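Side-chain contacts in putative 3-hydroxybutyryl-CoA dehydratase (Rhodopseudomonas palustris, PDB 3HIN), which probably acts as a lyase of the enoyl-CoA hydratase/isomerase family, likely handling the hydration or dehydration of acyl-CoA thioesters: residues P108-L113 and N206-N211; V156-L161 and H185-Y190; Q210-T215 and D248-T253; L223-E228 and L235-L240. One frame throughout, in Å; residues are numbered along the deposited sequence.

Contact 1: residues P108-L113 and N206-N211; sequences PVIAAL and NRVAQN
P108 and V208 bring their backbones together where the start of strand 109-113 meets the end of helix 197-208, with CA atoms 7.3 Å apart. The CG corner of the P108 ring points at the V208 side chain. P108 CG lies 3.6 Å from V208 CG2, and the same ring carbon is 3.7 Å from V208 CB. CG2 sits between the backbone N and the carbonyl carbon of V208 (chi1 -60°), and from there it also faces I110. I110 CD1 is 4.3 Å from that methyl, a looser touch. CG2 is thus the branch that reaches both P108, just before the strand, and I110 within it. V109 points to the other side, onto strand 61-66. I110 also rests on A201 of helix 197-208, and P108 on N216 and L220 of helix 213-228.

V208 to N211 forms a type I turn. R207 NH1 donates to N211 OD1 at 3.1 Å, with the carbonyl oxygen lying in the guanidinium plane. This bond ties the helix end to the turn. The contact between the two segments is wholly apolar and mostly buried. Its hold therefore comes from carbon packing of V208 against P108 and the strand of the crotonase-type sheet that follows it.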
loop_
_atom_site.group_PDB
_atom_site.type_symbol
_atom_site.label_atom_id
_atom_site.label_comp_id
_atom_site.label_asym_id
_atom_site.label_seq_id
_atom_site.Cartn_x
_atom_site.Cartn_y
_atom_site.Cartn_z
ATOM N N PRO A 108 13.298 7.878 23.160
ATOM C CA PRO A 108 13.478 8.635 21.905
ATOM C C PRO A 108 14.903 8.553 21.357
ATOM O O PRO A 108 15.873 8.539 22.120
ATOM C CB PRO A 108 13.197 10.069 22.284
ATOM C CG PRO A 108 12.793 10.076 23.757
ATOM C CD PRO A 108 12.777 8.698 24.282
ATOM N N VAL A 109 14.987 8.563 20.031
ATOM C CA VAL A 109 16.260 8.551 19.316
ATOM C C VAL A 109 16.493 9.897 18.641
ATOM O O VAL A 109 15.619 10.409 17.901
ATOM C CB VAL A 109 16.257 7.468 18.275
ATOM C CG1 VAL A 109 17.600 7.421 17.530
ATOM C CG2 VAL A 109 15.947 6.127 18.932
ATOM N N ILE A 110 17.679 10.464 18.897
ATOM C CA ILE A 110 18.051 11.731 18.337
ATOM C C ILE A 110 19.228 11.491 17.403
ATOM O O ILE A 110 20.204 10.890 17.815
ATOM C CB ILE A 110 18.432 12.769 19.492
ATOM C CG1 ILE A 110 17.262 12.915 20.490
ATOM C CG2 ILE A 110 18.822 14.164 18.921
ATOM C CD1 ILE A 110 17.617 12.522 21.871
ATOM N N ALA A 111 19.170 12.009 16.186
ATOM C CA ALA A 111 20.305 11.888 15.253
ATOM C C ALA A 111 21.031 13.240 15.138
ATOM O O ALA A 111 20.393 14.272 14.890
ATOM C CB ALA A 111 19.789 11.436 13.880
ATOM N N ALA A 112 22.343 13.239 15.353
ATOM C CA ALA A 112 23.146 14.421 15.245
ATOM C C ALA A 112 23.690 14.436 13.842
ATOM O O ALA A 112 24.437 13.517 13.474
ATOM C CB ALA A 112 24.286 14.388 16.334
ATOM N N LEU A 113 23.259 15.394 13.013
ATOM C CA LEU A 113 23.635 15.388 11.589
ATOM C C LEU A 113 24.755 16.389 11.235
ATOM O O LEU A 113 24.762 17.514 11.690
ATOM C CB LEU A 113 22.406 15.604 10.718
ATOM C CG LEU A 113 21.187 14.744 11.087
ATOM C CD1 LEU A 113 20.063 15.128 10.134
ATOM C CD2 LEU A 113 21.485 13.262 10.971
ATOM N N ASN A 206 19.465 14.338 27.339
ATOM C CA ASN A 206 19.286 14.579 28.795
ATOM C C ASN A 206 17.901 15.131 29.154
ATOM O O ASN A 206 17.347 14.793 30.241
ATOM C CB ASN A 206 20.393 15.498 29.404
ATOM C CG ASN A 206 21.754 14.836 29.399
ATOM O OD1 ASN A 206 22.746 15.422 28.930
ATOM N ND2 ASN A 206 21.805 13.577 29.891
ATOM N N ARG A 207 17.336 15.949 28.252
ATOM C CA ARG A 207 16.001 16.545 28.494
ATOM C C ARG A 207 14.860 15.516 28.369
ATOM O O ARG A 207 14.066 15.374 29.304
ATOM C CB ARG A 207 15.781 17.841 27.655
ATOM C CG ARG A 207 14.328 18.341 27.582
ATOM C CD ARG A 207 13.887 18.888 28.980
ATOM N NE ARG A 207 12.483 19.267 28.952
ATOM C CZ ARG A 207 11.447 18.420 28.963
ATOM N NH1 ARG A 207 11.651 17.126 29.024
ATOM N NH2 ARG A 207 10.187 18.873 28.939
ATOM N N VAL A 208 14.813 14.755 27.262
ATOM C CA VAL A 208 13.798 13.702 27.094
ATOM C C VAL A 208 13.944 12.677 28.210
ATOM O O VAL A 208 12.967 12.050 28.640
ATOM C CB VAL A 208 13.810 13.019 25.674
ATOM C CG1 VAL A 208 13.558 14.022 24.585
ATOM C CG2 VAL A 208 15.171 12.281 25.425
ATOM N N ALA A 209 15.160 12.557 28.726
ATOM C CA ALA A 209 15.442 11.583 29.811
ATOM C C ALA A 209 14.605 11.827 31.056
ATOM O O ALA A 209 14.418 10.915 31.863
ATOM C CB ALA A 209 16.905 11.629 30.179
ATOM N N GLN A 210 14.112 13.056 31.207
ATOM C CA GLN A 210 13.344 13.436 32.371
ATOM C C GLN A 210 11.877 13.025 32.202
ATOM O O GLN A 210 11.113 13.026 33.178
ATOM C CB GLN A 210 13.374 14.941 32.502
ATOM C CG GLN A 210 14.767 15.604 32.389
ATOM C CD GLN A 210 14.696 17.127 32.552
ATOM O OE1 GLN A 210 13.625 17.732 32.441
ATOM N NE2 GLN A 210 15.831 17.746 32.863
ATOM N N ASN A 211 11.452 12.692 30.983
ATOM C CA ASN A 211 10.017 12.357 30.732
ATOM C C ASN A 211 9.568 11.040 31.416
ATOM O O ASN A 211 10.376 10.132 31.606
ATOM C CB ASN A 211 9.680 12.323 29.212
ATOM C CG ASN A 211 9.907 13.690 28.540
ATOM O OD1 ASN A 211 9.749 14.734 29.171
ATOM N ND2 ASN A 211 10.234 13.692 27.274
#

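Contact 2: residues V156-L161 and H185-Y190; sequences VRLPRL and HGFSQY
L161 and G186 form the closest backbone approach, with CA atoms 5.2 Å apart. L161 CB lies 3.6 Å from G186 O. A water bridges the two backbones, donating to L161 O at 3.2 Å and to G186 O at 2.8 Å. These carbonyls both accept, so the water supplies the protons that neither can offer. In a separate touch, L158 CD1 meets F187 CE1 at 4.2 Å, approaching the ring obliquely. L158 has CG anti to the backbone N (chi1 -176°), which carries the methyl over to F187.

G186 is the first residue to leave helix 179-185 and has positive phi (118°). It has no side chain, and its CA lies close to L161. In this crotonase-family chain the contact places helix 154-162 beside the segment that leads into edge strand 190-192 of the main sheet.

Further out, F187 stacks on Y139 and meets Y177, while M170 touches it from helix 164-173. L158 also packs on C126 and M167, and L161 on C126 and R131. Within the helix, R160 NH2 donates to V156 O at 2.9 Å. Q189 binds the backbone of H129 and R131 through its amide, which fixes the segment against strand 130-134.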
loop_
_atom_site.group_PDB
_atom_site.type_symbol
_atom_site.label_atom_id
_atom_site.label_comp_id
_atom_site.label_asym_id
_atom_site.label_seq_id
_atom_site.Cartn_x
_atom_site.Cartn_y
_atom_site.Cartn_z
ATOM N N VAL A 156 8.742 6.137 2.744
ATOM C CA VAL A 156 7.647 6.159 3.796
ATOM C C VAL A 156 7.924 7.277 4.778
ATOM O O VAL A 156 7.049 8.051 5.105
ATOM C CB VAL A 156 7.548 4.814 4.543
ATOM C CG1 VAL A 156 6.686 4.913 5.845
ATOM C CG2 VAL A 156 7.025 3.773 3.569
ATOM N N ARG A 157 9.143 7.359 5.279
ATOM C CA ARG A 157 9.434 8.302 6.366
ATOM C C ARG A 157 9.675 9.680 5.842
ATOM O O ARG A 157 9.267 10.662 6.453
ATOM C CB ARG A 157 10.666 7.859 7.153
ATOM C CG ARG A 157 10.397 6.527 7.823
ATOM C CD ARG A 157 11.531 6.271 8.892
ATOM N NE ARG A 157 11.217 5.001 9.534
ATOM C CZ ARG A 157 11.635 3.802 9.090
ATOM N NH1 ARG A 157 12.491 3.684 8.038
ATOM N NH2 ARG A 157 11.238 2.725 9.744
ATOM N N LEU A 158 10.362 9.791 4.729
ATOM C CA LEU A 158 10.757 11.138 4.299
ATOM C C LEU A 158 9.562 12.015 3.829
ATOM O O LEU A 158 9.447 13.182 4.241
ATOM C CB LEU A 158 11.817 11.085 3.214
ATOM C CG LEU A 158 12.338 12.475 2.790
ATOM C CD1 LEU A 158 13.001 13.243 3.914
ATOM C CD2 LEU A 158 13.435 12.378 1.641
ATOM N N PRO A 159 8.667 11.476 2.987
ATOM C CA PRO A 159 7.582 12.354 2.616
ATOM C C PRO A 159 6.837 12.846 3.823
ATOM O O PRO A 159 6.217 13.876 3.751
ATOM C CB PRO A 159 6.623 11.438 1.810
ATOM C CG PRO A 159 7.442 10.375 1.282
ATOM C CD PRO A 159 8.544 10.142 2.380
ATOM N N ARG A 160 6.836 12.102 4.930
ATOM C CA ARG A 160 6.096 12.603 6.121
ATOM C C ARG A 160 6.836 13.813 6.709
ATOM O O ARG A 160 6.243 14.602 7.390
ATOM C CB ARG A 160 5.926 11.563 7.212
ATOM C CG ARG A 160 4.916 10.458 6.822
ATOM C CD ARG A 160 5.142 9.158 7.692
ATOM N NE ARG A 160 3.959 8.316 7.651
ATOM C CZ ARG A 160 3.528 7.623 6.603
ATOM N NH1 ARG A 160 2.387 6.894 6.669
ATOM N NH2 ARG A 160 4.260 7.566 5.523
ATOM N N LEU A 161 8.143 13.920 6.448
ATOM C CA LEU A 161 8.894 15.054 6.940
ATOM C C LEU A 161 8.845 16.257 5.983
ATOM O O LEU A 161 8.742 17.383 6.432
ATOM C CB LEU A 161 10.382 14.616 7.178
ATOM C CG LEU A 161 10.555 13.521 8.237
ATOM C CD1 LEU A 161 12.067 13.223 8.507
ATOM C CD2 LEU A 161 9.892 14.053 9.596
ATOM N N HIS A 185 12.611 22.994 5.273
ATOM C CA HIS A 185 11.748 22.070 4.494
ATOM C C HIS A 185 11.305 20.877 5.285
ATOM O O HIS A 185 10.401 20.143 4.825
ATOM C CB HIS A 185 12.394 21.576 3.204
ATOM C CG HIS A 185 12.865 22.661 2.296
ATOM N ND1 HIS A 185 12.024 23.646 1.814
ATOM C CD2 HIS A 185 14.081 22.888 1.724
ATOM C CE1 HIS A 185 12.699 24.448 1.000
ATOM N NE2 HIS A 185 13.953 24.019 0.935
ATOM N N GLY A 186 11.923 20.664 6.464
ATOM C CA GLY A 186 11.452 19.611 7.351
ATOM C C GLY A 186 12.446 18.498 7.632
ATOM O O GLY A 186 12.093 17.538 8.271
ATOM N N PHE A 187 13.689 18.631 7.164
ATOM C CA PHE A 187 14.649 17.586 7.339
ATOM C C PHE A 187 15.045 17.437 8.796
ATOM O O PHE A 187 15.345 16.318 9.237
ATOM C CB PHE A 187 15.890 17.811 6.491
ATOM C CG PHE A 187 15.642 17.640 4.997
ATOM C CD1 PHE A 187 15.983 16.458 4.364
ATOM C CD2 PHE A 187 15.059 18.650 4.250
ATOM C CE1 PHE A 187 15.802 16.285 2.986
ATOM C CE2 PHE A 187 14.885 18.504 2.893
ATOM C CZ PHE A 187 15.216 17.295 2.258
ATOM N N SER A 188 15.109 18.559 9.525
ATOM C CA SER A 188 15.486 18.504 10.915
ATOM C C SER A 188 14.629 19.431 11.737
ATOM O O SER A 188 14.196 20.498 11.272
ATOM C CB SER A 188 16.965 18.863 11.115
ATOM O OG SER A 188 17.251 20.269 10.856
ATOM N N GLN A 189 14.425 19.115 12.989
ATOM C CA GLN A 189 13.703 20.034 13.814
ATOM C C GLN A 189 14.636 21.064 14.366
ATOM O O GLN A 189 14.218 22.102 14.766
ATOM C CB GLN A 189 13.035 19.315 14.953
ATOM C CG GLN A 189 12.062 18.337 14.525
ATOM C CD GLN A 189 12.573 16.976 14.642
ATOM O OE1 GLN A 189 13.707 16.716 14.352
ATOM N NE2 GLN A 189 11.740 16.089 15.077
ATOM N N TYR A 190 15.916 20.776 14.371
ATOM C CA TYR A 190 16.847 21.777 14.885
ATOM C C TYR A 190 17.976 22.102 13.892
ATOM O O TYR A 190 18.484 21.222 13.247
ATOM C CB TYR A 190 17.508 21.298 16.182
ATOM C CG TYR A 190 16.552 21.103 17.343
ATOM C CD1 TYR A 190 16.332 22.148 18.268
ATOM C CD2 TYR A 190 15.869 19.894 17.534
ATOM C CE1 TYR A 190 15.448 21.986 19.341
ATOM C CE2 TYR A 190 14.977 19.736 18.631
ATOM C CZ TYR A 190 14.768 20.778 19.486
ATOM O OH TYR A 190 13.867 20.649 20.526
HETATM O O HOH W 1 9.598 18.230 9.406
#

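Contact 3: residues Q210-T215 and D248-T253; sequences QNAPLT and DQEAKT
Two helix starts meet here, those of helix 213-228 and helix 249-265, in the helical C-terminal part of this crotonase-family chain. A212 is the N-cap residue of the first and D248 that of the second. A212 CB touches E250 CG at 3.5 Å, and this is the closest side-chain contact between the segments. E250 CG stands anti to the backbone N (chi1 -176°). The chain then bends at chi2 (53°), and its CG methylene is what meets A212. The carboxylate is used beyond the contact: E250 OE2 makes a salt bridge with R254. R254 also donates to Q210 O, so one arginine links E250 to the segment that carries A212.

L214 and D248 form the second touch, their side chains crossing obliquely. L214 CD2 lies 3.7 Å from D248 OD1 and 3.9 Å from D248 CB. The other oxygen, D248 OD2, accepts from E250 N at 2.9 Å. The N-H reaches it on the anti side, 22° out of the carboxylate plane. This capping bond fixes the rotation of the carboxylate against the first turn of its helix.

The aspartate is thus shared between a cap and a leucine methyl. Contact between the segments is made by van der Waals touches of modest area at the surface. The polar groups hold the local backbone. R254, held by E250, adds a hydrogen bond to the loop ahead of helix 213-228.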
loop_
_atom_site.group_PDB
_atom_site.type_symbol
_atom_site.label_atom_id
_atom_site.label_comp_id
_atom_site.label_asym_id
_atom_site.label_seq_id
_atom_site.Cartn_x
_atom_site.Cartn_y
_atom_site.Cartn_z
ATOM N N GLN A 210 14.112 13.056 31.207
ATOM C CA GLN A 210 13.344 13.436 32.371
ATOM C C GLN A 210 11.877 13.025 32.202
ATOM O O GLN A 210 11.113 13.026 33.178
ATOM C CB GLN A 210 13.374 14.941 32.502
ATOM C CG GLN A 210 14.767 15.604 32.389
ATOM C CD GLN A 210 14.696 17.127 32.552
ATOM O OE1 GLN A 210 13.625 17.732 32.441
ATOM N NE2 GLN A 210 15.831 17.746 32.863
ATOM N N ASN A 211 11.452 12.692 30.983
ATOM C CA ASN A 211 10.017 12.357 30.732
ATOM C C ASN A 211 9.568 11.040 31.416
ATOM O O ASN A 211 10.376 10.132 31.606
ATOM C CB ASN A 211 9.680 12.323 29.212
ATOM C CG ASN A 211 9.907 13.690 28.540
ATOM O OD1 ASN A 211 9.749 14.734 29.171
ATOM N ND2 ASN A 211 10.234 13.692 27.274
ATOM N N ALA A 212 8.293 10.972 31.803
ATOM C CA ALA A 212 7.666 9.708 32.261
ATOM C C ALA A 212 7.590 8.726 31.083
ATOM O O ALA A 212 7.432 9.134 29.932
ATOM C CB ALA A 212 6.239 9.982 32.832
ATOM N N PRO A 213 7.713 7.428 31.357
ATOM C CA PRO A 213 7.784 6.410 30.294
ATOM C C PRO A 213 6.546 6.416 29.400
ATOM O O PRO A 213 6.654 6.180 28.175
ATOM C CB PRO A 213 7.859 5.090 31.093
ATOM C CG PRO A 213 8.529 5.487 32.341
ATOM C CD PRO A 213 7.906 6.829 32.686
ATOM N N LEU A 214 5.386 6.682 30.016
ATOM C CA LEU A 214 4.132 6.705 29.284
ATOM C C LEU A 214 4.043 7.956 28.391
ATOM O O LEU A 214 3.233 8.011 27.446
ATOM C CB LEU A 214 2.946 6.604 30.247
ATOM C CG LEU A 214 1.876 5.562 29.924
ATOM C CD1 LEU A 214 2.490 4.196 29.561
ATOM C CD2 LEU A 214 0.931 5.436 31.066
ATOM N N THR A 215 4.851 8.981 28.680
ATOM C CA THR A 215 4.893 10.095 27.772
ATOM C C THR A 215 5.655 9.642 26.534
ATOM O O THR A 215 5.156 9.802 25.448
ATOM C CB THR A 215 5.513 11.357 28.398
ATOM O OG1 THR A 215 4.535 11.941 29.251
ATOM C CG2 THR A 215 5.854 12.401 27.299
ATOM N N ASP A 248 -1.959 7.404 35.465
ATOM C CA ASP A 248 -0.771 6.689 35.903
ATOM C C ASP A 248 -0.011 7.312 37.104
ATOM O O ASP A 248 0.112 8.560 37.192
ATOM C CB ASP A 248 0.186 6.608 34.744
ATOM C CG ASP A 248 1.392 5.777 35.050
ATOM O OD1 ASP A 248 1.390 4.615 34.601
ATOM O OD2 ASP A 248 2.331 6.260 35.737
ATOM N N GLN A 249 0.551 6.456 37.984
ATOM C CA GLN A 249 1.152 6.944 39.231
ATOM C C GLN A 249 2.255 7.976 39.030
ATOM O O GLN A 249 2.303 8.963 39.779
ATOM C CB GLN A 249 1.585 5.812 40.177
ATOM C CG GLN A 249 1.658 6.267 41.654
ATOM C CD GLN A 249 0.275 6.780 42.222
ATOM O OE1 GLN A 249 -0.772 6.148 42.016
ATOM N NE2 GLN A 249 0.295 7.924 42.908
ATOM N N GLU A 250 3.122 7.776 38.036
ATOM C CA GLU A 250 4.153 8.778 37.690
ATOM C C GLU A 250 3.559 10.154 37.337
ATOM O O GLU A 250 4.124 11.197 37.748
ATOM C CB GLU A 250 5.091 8.317 36.552
ATOM C CG GLU A 250 6.256 9.347 36.253
ATOM C CD GLU A 250 7.092 9.751 37.517
ATOM O OE1 GLU A 250 7.290 8.894 38.408
ATOM O OE2 GLU A 250 7.561 10.921 37.628
ATOM N N ALA A 251 2.457 10.168 36.561
ATOM C CA ALA A 251 1.739 11.425 36.287
ATOM C C ALA A 251 1.164 12.109 37.556
ATOM O O ALA A 251 1.249 13.329 37.681
ATOM C CB ALA A 251 0.649 11.229 35.215
ATOM N N LYS A 252 0.623 11.340 38.478
ATOM C CA LYS A 252 0.008 11.889 39.676
ATOM C C LYS A 252 1.034 12.445 40.620
ATOM O O LYS A 252 0.811 13.378 41.331
ATOM C CB LYS A 252 -0.770 10.805 40.392
ATOM C CG LYS A 252 -2.043 10.418 39.738
ATOM C CD LYS A 252 -2.406 9.021 40.081
ATOM C CE LYS A 252 -3.868 8.792 39.924
ATOM N NZ LYS A 252 -4.193 7.473 40.486
ATOM N N THR A 253 2.172 11.821 40.604
ATOM C CA THR A 253 3.281 12.163 41.465
ATOM C C THR A 253 3.779 13.532 41.037
ATOM O O THR A 253 3.974 14.405 41.871
ATOM C CB THR A 253 4.404 11.106 41.379
ATOM O OG1 THR A 253 3.947 9.878 41.962
ATOM C CG2 THR A 253 5.623 11.565 42.127
#

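Contact 4: residues L223-E228 and L235-L240; sequences LPMIAE and LLMESL
I226 and M237 bury the most surface here, with M225 and E238 at their sides. The CA atoms of I226 and M237 are 6.5 Å apart, and their side chains point at each other and pass at a slant. I226 CG1 lies 3.8 Å from M237 CG and 3.9 Å from M237 SD. The isoleucine CG1 thus rests across the CG-SD part of the methionine. That chain is extended beyond CG, and CG is itself anti to the backbone N (chi1 -164°). This carries the M237 methyl across the face of helix 213-228. There M237 CE meets M225 CB at 4.0 Å. The M225 side chain beyond CB leads away from the facing helix.

Beyond CG1, the I226 side chain reaches the backbone of the facing helix. I226 CD1 is 3.8 Å from E238 CA and 4.2 Å from E238 CB. The touch is to the aliphatic base of E238 and leaves its carboxylate apart. I226 therefore touches both M237 and E238, two successive residues of one helix.

The two helix segments run nearly antiparallel, at 152° with 9.2 Å between their axes at closest approach. Helices 213-228 and 231-247 follow each other with a very short connection. Together they form an antiparallel helical hairpin, part of the C-terminal helical region of this crotonase-family chain.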
loop_
_atom_site.group_PDB
_atom_site.type_symbol
_atom_site.label_atom_id
_atom_site.label_comp_id
_atom_site.label_asym_id
_atom_site.label_seq_id
_atom_site.Cartn_x
_atom_site.Cartn_y
_atom_site.Cartn_z
ATOM N N LEU A 223 1.077 8.775 19.123
ATOM C CA LEU A 223 0.855 9.954 18.342
ATOM C C LEU A 223 0.890 9.731 16.784
ATOM O O LEU A 223 -0.049 10.154 16.137
ATOM C CB LEU A 223 1.773 11.122 18.776
ATOM C CG LEU A 223 1.800 12.361 17.873
ATOM C CD1 LEU A 223 0.386 13.074 17.769
ATOM C CD2 LEU A 223 2.863 13.403 18.411
ATOM N N PRO A 224 1.980 9.151 16.191
ATOM C CA PRO A 224 2.011 8.935 14.721
ATOM C C PRO A 224 0.741 8.207 14.260
ATOM O O PRO A 224 0.130 8.631 13.246
ATOM C CB PRO A 224 3.257 8.022 14.501
ATOM C CG PRO A 224 4.175 8.460 15.586
ATOM C CD PRO A 224 3.231 8.655 16.817
ATOM N N MET A 225 0.325 7.181 15.008
ATOM C CA MET A 225 -0.859 6.418 14.594
ATOM C C MET A 225 -2.134 7.254 14.658
ATOM O O MET A 225 -3.018 7.169 13.748
ATOM C CB MET A 225 -1.060 5.160 15.427
ATOM C CG MET A 225 0.116 4.110 15.274
ATOM S SD MET A 225 -0.193 2.664 16.288
ATOM C CE MET A 225 1.504 2.048 16.411
ATOM N N ILE A 226 -2.293 7.971 15.742
ATOM C CA ILE A 226 -3.469 8.829 15.882
ATOM C C ILE A 226 -3.502 9.849 14.732
ATOM O O ILE A 226 -4.553 10.079 14.103
ATOM C CB ILE A 226 -3.406 9.628 17.218
ATOM C CG1 ILE A 226 -3.625 8.672 18.417
ATOM C CG2 ILE A 226 -4.474 10.794 17.201
ATOM C CD1 ILE A 226 -3.276 9.344 19.826
ATOM N N ALA A 227 -2.356 10.455 14.423
ATOM C CA ALA A 227 -2.322 11.557 13.463
ATOM C C ALA A 227 -2.675 11.083 12.044
ATOM O O ALA A 227 -3.266 11.814 11.323
ATOM C CB ALA A 227 -0.966 12.296 13.521
ATOM N N GLU A 228 -2.406 9.829 11.701
ATOM C CA GLU A 228 -2.683 9.312 10.360
ATOM C C GLU A 228 -4.018 8.568 10.313
ATOM O O GLU A 228 -4.510 8.195 9.248
ATOM C CB GLU A 228 -1.576 8.371 9.914
ATOM C CG GLU A 228 -0.188 9.043 9.626
ATOM C CD GLU A 228 1.034 8.006 9.773
ATOM O OE1 GLU A 228 0.825 6.760 9.759
ATOM O OE2 GLU A 228 2.199 8.443 9.940
ATOM N N LEU A 235 -9.334 10.678 17.204
ATOM C CA LEU A 235 -9.767 11.461 18.318
ATOM C C LEU A 235 -10.128 10.563 19.506
ATOM O O LEU A 235 -9.816 10.902 20.688
ATOM C CB LEU A 235 -10.994 12.233 17.917
ATOM C CG LEU A 235 -11.112 13.736 17.634
ATOM C CD1 LEU A 235 -9.986 14.470 17.428
ATOM C CD2 LEU A 235 -12.199 14.070 16.585
ATOM N N LEU A 236 -10.897 9.507 19.247
ATOM C CA LEU A 236 -11.219 8.613 20.349
ATOM C C LEU A 236 -9.921 7.972 20.964
ATOM O O LEU A 236 -9.778 7.837 22.197
ATOM C CB LEU A 236 -12.240 7.538 19.913
ATOM C CG LEU A 236 -12.619 6.457 20.929
ATOM C CD1 LEU A 236 -13.041 7.110 22.256
ATOM C CD2 LEU A 236 -13.794 5.579 20.336
ATOM N N MET A 237 -8.993 7.631 20.094
ATOM C CA MET A 237 -7.751 7.025 20.470
ATOM C C MET A 237 -6.990 8.017 21.341
ATOM O O MET A 237 -6.340 7.651 22.324
ATOM C CB MET A 237 -6.964 6.657 19.209
ATOM C CG MET A 237 -5.802 5.658 19.376
ATOM S SD MET A 237 -4.946 5.083 17.848
ATOM C CE MET A 237 -3.475 4.493 18.585
ATOM N N GLU A 238 -7.062 9.291 20.988
ATOM C CA GLU A 238 -6.405 10.313 21.830
ATOM C C GLU A 238 -7.014 10.303 23.226
ATOM O O GLU A 238 -6.270 10.319 24.234
ATOM C CB GLU A 238 -6.508 11.713 21.229
ATOM C CG GLU A 238 -5.846 12.770 22.062
ATOM C CD GLU A 238 -6.321 14.146 21.665
ATOM O OE1 GLU A 238 -5.691 14.760 20.748
ATOM O OE2 GLU A 238 -7.344 14.581 22.206
ATOM N N SER A 239 -8.332 10.308 23.301
ATOM C CA SER A 239 -8.982 10.356 24.639
ATOM C C SER A 239 -8.532 9.162 25.440
ATOM O O SER A 239 -8.260 9.272 26.610
ATOM C CB SER A 239 -10.498 10.393 24.561
ATOM O OG SER A 239 -10.889 11.589 23.924
ATOM N N LEU A 240 -8.433 8.024 24.778
ATOM C CA LEU A 240 -8.000 6.832 25.445
ATOM C C LEU A 240 -6.519 6.886 25.893
ATOM O O LEU A 240 -6.247 6.578 27.065
ATOM C CB LEU A 240 -8.255 5.609 24.559
ATOM C CG LEU A 240 -9.721 5.190 24.374
ATOM C CD1 LEU A 240 -9.819 4.233 23.152
ATOM C CD2 LEU A 240 -10.296 4.545 25.647
#

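Contact 1 is the buried one, contact 2 is partly buried, and contacts 3 and 4 lie at the surface. Contact 1 sets a helix end on the main sheet by carbon packing. Contact 2 combines a water bridge with a ring contact beside an edge strand. Contacts 3 and 4 both use helix 213-228, near its start and at its end, and contact 4 is nested within the loop closed by contact 3. Contact 3 adds helix capping to its small touches, while contact 4 is apolar, with methionine sulfur taking part. Contacts 1 and 3 share Q210 and N211. Contacts 2 and 4, with centres about 20 Å apart, are joined by a salt bridge from R160 NE to E228 OE2 at 2.9 Å.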